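Local structure of peptidase, zinc-dependent (Methanocorpusculum labreanum, 3LMC) at residues A[60-73]-A[81-93]. The protein binds a zinc ion and an iron ion and is probably a zinc-dependent metallopeptidase of family M54. Residues are numbered along the deposited sequence; the frame is centred on the assembly and turned at random. Where two conformers were deposited one is given.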
loop_
_atom_site.group_PDB
_atom_site.type_symbol
_atom_site.label_atom_id
_atom_site.label_comp_id
_atom_site.label_asym_id
_atom_site.label_seq_id
_atom_site.Cartn_x
_atom_site.Cartn_y
_atom_site.Cartn_z
ATOM N N LEU A 60 -2.784 -3.173 11.680
ATOM C CA LEU A 60 -2.830 -4.083 10.537
ATOM C C LEU A 60 -2.046 -5.373 10.828
ATOM O O LEU A 60 -2.483 -6.477 10.491
ATOM C CB LEU A 60 -2.246 -3.406 9.299
ATOM C CG LEU A 60 -2.997 -3.588 7.983
ATOM C CD1 LEU A 60 -2.057 -3.302 6.815
ATOM C CD2 LEU A 60 -3.574 -4.988 7.887
ATOM N N ASP A 61 -0.879 -5.233 11.444
ATOM C CA ASP A 61 -0.138 -6.413 11.870
ATOM C C ASP A 61 -0.993 -7.241 12.842
ATOM O O ASP A 61 -1.136 -8.452 12.692
ATOM C CB ASP A 61 1.181 -6.023 12.518
ATOM C CG ASP A 61 1.831 -7.189 13.245
ATOM O OD1 ASP A 61 2.279 -8.154 12.584
ATOM O OD2 ASP A 61 1.872 -7.147 14.485
HETATM N N MSE A 62 -1.568 -6.590 13.841
HETATM C CA MSE A 62 -2.404 -7.315 14.798
HETATM C C MSE A 62 -3.557 -8.052 14.124
HETATM O O MSE A 62 -3.875 -9.187 14.482
HETATM C CB MSE A 62 -2.958 -6.364 15.846
HETATM C CG MSE A 62 -1.893 -5.702 16.693
HETATM SE SE MSE A 62 -2.759 -4.847 18.196
HETATM C CE MSE A 62 -4.204 -6.169 18.443
ATOM N N PHE A 63 -4.184 -7.402 13.148
ATOM C CA PHE A 63 -5.280 -8.018 12.411
ATOM C C PHE A 63 -4.820 -9.276 11.662
ATOM O O PHE A 63 -5.479 -10.323 11.702
ATOM C CB PHE A 63 -5.892 -7.016 11.419
ATOM C CG PHE A 63 -7.031 -7.571 10.645
ATOM C CD1 PHE A 63 -8.299 -7.648 11.216
ATOM C CD2 PHE A 63 -6.845 -8.031 9.347
ATOM C CE1 PHE A 63 -9.372 -8.168 10.497
ATOM C CE2 PHE A 63 -7.914 -8.551 8.619
ATOM C CZ PHE A 63 -9.177 -8.619 9.198
ATOM N N ARG A 64 -3.700 -9.170 10.961
ATOM C CA ARG A 64 -3.163 -10.327 10.260
ATOM C C ARG A 64 -2.932 -11.494 11.231
ATOM O O ARG A 64 -3.364 -12.617 10.973
ATOM C CB ARG A 64 -1.852 -9.974 9.565
ATOM C CG ARG A 64 -1.171 -11.154 8.861
ATOM C CD ARG A 64 0.128 -10.690 8.185
ATOM N NE ARG A 64 0.961 -10.019 9.170
ATOM C CZ ARG A 64 1.795 -9.022 8.903
ATOM N NH1 ARG A 64 1.948 -8.592 7.655
ATOM N NH2 ARG A 64 2.484 -8.466 9.891
ATOM N N ARG A 65 -2.259 -11.228 12.346
ATOM C CA ARG A 65 -1.918 -12.307 13.271
ATOM C C ARG A 65 -3.179 -12.973 13.823
ATOM O O ARG A 65 -3.209 -14.187 14.046
ATOM C CB ARG A 65 -1.036 -11.804 14.411
ATOM C CG ARG A 65 -0.790 -12.852 15.491
ATOM C CD ARG A 65 0.431 -12.518 16.325
ATOM N NE ARG A 65 0.298 -11.236 17.015
ATOM C CZ ARG A 65 0.768 -10.080 16.552
ATOM N NH1 ARG A 65 1.399 -10.031 15.384
ATOM N NH2 ARG A 65 0.605 -8.968 17.260
ATOM N N ARG A 66 -4.218 -12.166 14.024
ATOM C CA ARG A 66 -5.495 -12.629 14.564
ATOM C C ARG A 66 -6.324 -13.353 13.489
ATOM O O ARG A 66 -7.302 -14.029 13.813
ATOM C CB ARG A 66 -6.262 -11.429 15.154
ATOM C CG ARG A 66 -7.652 -11.715 15.699
ATOM C CD ARG A 66 -8.284 -10.463 16.321
ATOM N NE ARG A 66 -8.744 -9.500 15.314
ATOM C CZ ARG A 66 -10.015 -9.348 14.947
ATOM N NH1 ARG A 66 -10.978 -10.085 15.511
ATOM N NH2 ARG A 66 -10.332 -8.446 14.024
HETATM N N MSE A 67 -5.922 -13.245 12.221
HETATM C CA MSE A 67 -6.745 -13.765 11.115
HETATM C C MSE A 67 -6.077 -14.811 10.210
HETATM O O MSE A 67 -5.940 -14.589 9.010
HETATM C CB MSE A 67 -7.276 -12.611 10.251
HETATM C CG MSE A 67 -8.248 -11.665 10.961
HETATM SE SE MSE A 67 -9.898 -12.571 11.591
HETATM C CE MSE A 67 -10.851 -12.724 9.924
ATOM N N PRO A 68 -5.679 -15.964 10.777
ATOM C CA PRO A 68 -5.091 -17.043 9.976
ATOM C C PRO A 68 -6.029 -17.504 8.874
ATOM O O PRO A 68 -5.595 -17.800 7.751
ATOM C CB PRO A 68 -4.925 -18.186 10.988
ATOM C CG PRO A 68 -4.901 -17.538 12.312
ATOM C CD PRO A 68 -5.728 -16.298 12.215
ATOM N N GLN A 69 -7.313 -17.591 9.201
ATOM C CA GLN A 69 -8.292 -18.089 8.247
ATOM C C GLN A 69 -8.321 -17.213 6.980
ATOM O O GLN A 69 -8.771 -17.660 5.919
ATOM C CB GLN A 69 -9.683 -18.242 8.889
ATOM C CG GLN A 69 -10.328 -16.956 9.402
ATOM C CD GLN A 69 -10.032 -16.669 10.877
ATOM O OE1 GLN A 69 -8.934 -16.928 11.365
ATOM N NE2 GLN A 69 -11.018 -16.114 11.584
ATOM N N ILE A 70 -7.812 -15.985 7.081
ATOM C CA ILE A 70 -7.669 -15.137 5.891
ATOM C C ILE A 70 -6.280 -15.217 5.225
ATOM O O ILE A 70 -6.190 -15.480 4.031
ATOM C CB ILE A 70 -8.018 -13.657 6.180
ATOM C CG1 ILE A 70 -9.453 -13.528 6.679
ATOM C CG2 ILE A 70 -7.865 -12.816 4.929
ATOM C CD1 ILE A 70 -9.887 -12.088 6.844
ATOM N N PHE A 71 -5.206 -15.011 5.990
ATOM C CA PHE A 71 -3.883 -14.806 5.375
ATOM C C PHE A 71 -2.922 -16.004 5.335
ATOM O O PHE A 71 -1.962 -15.997 4.556
ATOM C CB PHE A 71 -3.171 -13.620 6.033
ATOM C CG PHE A 71 -3.952 -12.339 5.970
ATOM C CD1 PHE A 71 -3.963 -11.573 4.810
ATOM C CD2 PHE A 71 -4.687 -11.902 7.066
ATOM C CE1 PHE A 71 -4.698 -10.394 4.751
ATOM C CE2 PHE A 71 -5.414 -10.716 7.014
ATOM C CZ PHE A 71 -5.420 -9.968 5.863
ATOM N N LYS A 72 -3.157 -17.013 6.170
ATOM C CA LYS A 72 -2.226 -18.142 6.266
ATOM C C LYS A 72 -2.425 -19.126 5.114
ATOM O O LYS A 72 -3.530 -19.614 4.912
ATOM C CB LYS A 72 -2.397 -18.848 7.612
ATOM C CG LYS A 72 -1.565 -20.108 7.776
ATOM C CD LYS A 72 -1.812 -20.772 9.127
ATOM C CE LYS A 72 -2.954 -21.783 9.058
ATOM N NZ LYS A 72 -2.762 -22.851 8.010
ATOM N N PRO A 73 -1.359 -19.410 4.342
ATOM C CA PRO A 73 -1.453 -20.438 3.298
ATOM C C PRO A 73 -1.922 -21.751 3.916
ATOM O O PRO A 73 -1.615 -22.008 5.079
ATOM C CB PRO A 73 -0.005 -20.586 2.820
ATOM C CG PRO A 73 0.625 -19.283 3.121
ATOM C CD PRO A 73 -0.016 -18.811 4.405
ATOM N N TYR A 81 2.835 -19.648 11.644
ATOM C CA TYR A 81 2.173 -18.421 11.195
ATOM C C TYR A 81 2.112 -17.387 12.315
ATOM O O TYR A 81 2.347 -16.187 12.096
ATOM C CB TYR A 81 0.768 -18.743 10.686
ATOM C CG TYR A 81 -0.063 -17.544 10.273
ATOM C CD1 TYR A 81 -0.947 -16.947 11.164
ATOM C CD2 TYR A 81 0.013 -17.027 8.983
ATOM C CE1 TYR A 81 -1.724 -15.856 10.791
ATOM C CE2 TYR A 81 -0.765 -15.936 8.600
ATOM C CZ TYR A 81 -1.627 -15.355 9.507
ATOM O OH TYR A 81 -2.400 -14.273 9.134
ATOM N N ASN A 82 1.774 -17.850 13.516
ATOM C CA ASN A 82 1.704 -16.956 14.665
ATOM C C ASN A 82 3.035 -16.240 14.890
ATOM O O ASN A 82 3.049 -15.038 15.155
ATOM C CB ASN A 82 1.271 -17.701 15.932
ATOM C CG ASN A 82 0.840 -16.756 17.046
ATOM O OD1 ASN A 82 1.575 -16.546 18.011
ATOM N ND2 ASN A 82 -0.354 -16.170 16.907
ATOM N N LYS A 83 4.140 -16.969 14.767
ATOM C CA LYS A 83 5.458 -16.384 14.983
ATOM C C LYS A 83 5.950 -15.583 13.791
ATOM O O LYS A 83 6.619 -14.565 13.954
ATOM C CB LYS A 83 6.490 -17.470 15.327
ATOM C CG LYS A 83 6.204 -18.209 16.636
ATOM C CD LYS A 83 7.295 -19.217 16.945
ATOM C CE LYS A 83 7.024 -19.991 18.236
ATOM N NZ LYS A 83 7.450 -19.273 19.473
ATOM N N PHE A 84 5.631 -16.034 12.585
ATOM C CA PHE A 84 6.309 -15.471 11.424
ATOM C C PHE A 84 5.418 -14.834 10.349
ATOM O O PHE A 84 5.890 -14.624 9.235
ATOM C CB PHE A 84 7.208 -16.529 10.775
ATOM C CG PHE A 84 8.221 -17.145 11.718
ATOM C CD1 PHE A 84 9.215 -16.371 12.294
ATOM C CD2 PHE A 84 8.191 -18.505 11.991
ATOM C CE1 PHE A 84 10.159 -16.941 13.148
ATOM C CE2 PHE A 84 9.144 -19.094 12.850
ATOM C CZ PHE A 84 10.116 -18.313 13.426
ATOM N N ASN A 85 4.154 -14.536 10.664
ATOM C CA ASN A 85 3.235 -13.990 9.658
ATOM C C ASN A 85 3.756 -12.717 8.975
ATOM O O ASN A 85 3.518 -12.505 7.787
ATOM C CB ASN A 85 1.807 -13.770 10.219
ATOM C CG ASN A 85 1.772 -12.795 11.398
ATOM O OD1 ASN A 85 1.742 -11.579 11.211
ATOM N ND2 ASN A 85 1.775 -13.332 12.619
ATOM N N HIS A 86 4.459 -11.873 9.724
ATOM C CA HIS A 86 4.990 -10.619 9.181
ATOM C C HIS A 86 6.128 -10.824 8.169
ATOM O O HIS A 86 6.419 -9.927 7.383
ATOM C CB HIS A 86 5.461 -9.699 10.318
ATOM C CG HIS A 86 6.562 -10.288 11.149
ATOM N ND1 HIS A 86 6.357 -11.331 12.028
ATOM C CD2 HIS A 86 7.882 -9.987 11.224
ATOM C CE1 HIS A 86 7.497 -11.637 12.618
ATOM N NE2 HIS A 86 8.440 -10.841 12.142
ATOM N N LEU A 87 6.789 -11.985 8.196
ATOM C CA LEU A 87 7.871 -12.254 7.232
ATOM C C LEU A 87 7.278 -12.740 5.908
ATOM O O LEU A 87 7.848 -12.509 4.841
ATOM C CB LEU A 87 8.850 -13.334 7.742
ATOM C CG LEU A 87 9.428 -13.322 9.164
ATOM C CD1 LEU A 87 10.465 -14.455 9.358
ATOM C CD2 LEU A 87 10.059 -11.966 9.472
ATOM N N HIS A 88 6.129 -13.409 5.982
ATOM C CA HIS A 88 5.642 -14.181 4.840
ATOM C C HIS A 88 4.422 -13.605 4.143
ATOM O O HIS A 88 4.280 -13.739 2.926
ATOM C CB HIS A 88 5.362 -15.624 5.265
ATOM C CG HIS A 88 6.593 -16.375 5.650
ATOM N ND1 HIS A 88 7.354 -17.073 4.738
ATOM C CD2 HIS A 88 7.204 -16.529 6.848
ATOM C CE1 HIS A 88 8.385 -17.619 5.356
ATOM N NE2 HIS A 88 8.316 -17.306 6.637
ATOM N N GLU A 89 3.529 -12.984 4.904
ATOM C CA GLU A 89 2.273 -12.517 4.327
ATOM C C GLU A 89 2.209 -10.994 4.377
ATOM O O GLU A 89 1.675 -10.404 5.313
ATOM C CB GLU A 89 1.083 -13.162 5.044
ATOM C CG GLU A 89 1.195 -14.686 5.139
ATOM C CD GLU A 89 1.314 -15.366 3.772
ATOM O OE1 GLU A 89 0.678 -14.897 2.803
ATOM O OE2 GLU A 89 2.039 -16.381 3.667
ATOM N N LYS A 90 2.801 -10.369 3.368
ATOM C CA LYS A 90 2.884 -8.923 3.314
ATOM C C LYS A 90 1.502 -8.399 2.991
ATOM O O LYS A 90 0.809 -8.968 2.153
ATOM C CB LYS A 90 3.848 -8.497 2.214
ATOM C CG LYS A 90 5.244 -9.117 2.320
ATOM C CD LYS A 90 5.851 -8.940 3.696
ATOM C CE LYS A 90 7.332 -9.441 3.713
ATOM N NZ LYS A 90 7.923 -9.296 5.083
ATOM N N ILE A 91 1.096 -7.321 3.649
ATOM C CA ILE A 91 -0.188 -6.700 3.343
ATOM C C ILE A 91 -0.044 -5.241 2.939
ATOM O O ILE A 91 0.640 -4.472 3.611
ATOM C CB ILE A 91 -1.127 -6.782 4.547
ATOM C CG1 ILE A 91 -1.426 -8.251 4.863
ATOM C CG2 ILE A 91 -2.401 -5.949 4.311
ATOM C CD1 ILE A 91 -2.122 -8.464 6.204
ATOM N N LEU A 92 -0.702 -4.871 1.843
ATOM C CA LEU A 92 -0.885 -3.470 1.476
ATOM C C LEU A 92 -2.356 -3.109 1.684
ATOM O O LEU A 92 -3.240 -3.644 1.006
ATOM C CB LEU A 92 -0.498 -3.231 0.009
ATOM C CG LEU A 92 -0.834 -1.836 -0.562
ATOM C CD1 LEU A 92 -0.176 -0.737 0.259
ATOM C CD2 LEU A 92 -0.466 -1.683 -2.057
ATOM N N LEU A 93 -2.613 -2.199 2.622
ATOM C CA LEU A 93 -3.964 -1.696 2.880
ATOM C C LEU A 93 -4.230 -0.470 1.984
ATOM O O LEU A 93 -3.425 0.465 1.931
ATOM C CB LEU A 93 -4.090 -1.297 4.354
ATOM C CG LEU A 93 -5.427 -1.231 5.107
ATOM C CD1 LEU A 93 -5.480 -0.012 6.031
ATOM C CD2 LEU A 93 -6.624 -1.283 4.197
#
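Arg64 O is gripped from opposite faces of its carbonyl plane: Tyr81 OH donates to it across the contact at 2.7 Å, from above that plane, and Met67 N reaches it from the other face. The Tyr81 ring lies between Asn85 CB, over one face, and Lys72 CB, which makes a CH-pi contact with the opposite face 3.6 Å from the centroid. The Arg64 side chain, extended as far as CD and then bent (chi3 54°), sends NE to Asn85 OD1 at 2.7 Å and NH1 to Glu89 O at 3.0 Å, both bonds tilted from the guanidinium plane. His86 CA sits over one face of that group. Asp61 OD1 takes Arg64 NH2 through its anti lone pair at 2.7 Å, while Asp61 OD2 pairs with Arg65 NH1; Leu115 O and Gly116 O also accept from the Arg64 guanidinium. With an alanine here, Asn85 OD1 and Glu89 O would probably lose their guanidinium donors, and Asp61 OD1 its charged mate. Ile91 CD1 lies over the Phe71 ring, 3.5 Å from Phe71 CE1, and Ile91 CG2 meets Leu60 CD1. Leu60 of helix 53-66 and Phe71 of helix 68-71 thus both pack on Ile91 of strand 90-94 in the central sheet, while one buried arginine ties helix 53-66 to Asn85 of helix 78-88 and to Glu89 just after it, its charge probably offset in part by Asp61, which Arg65 shares.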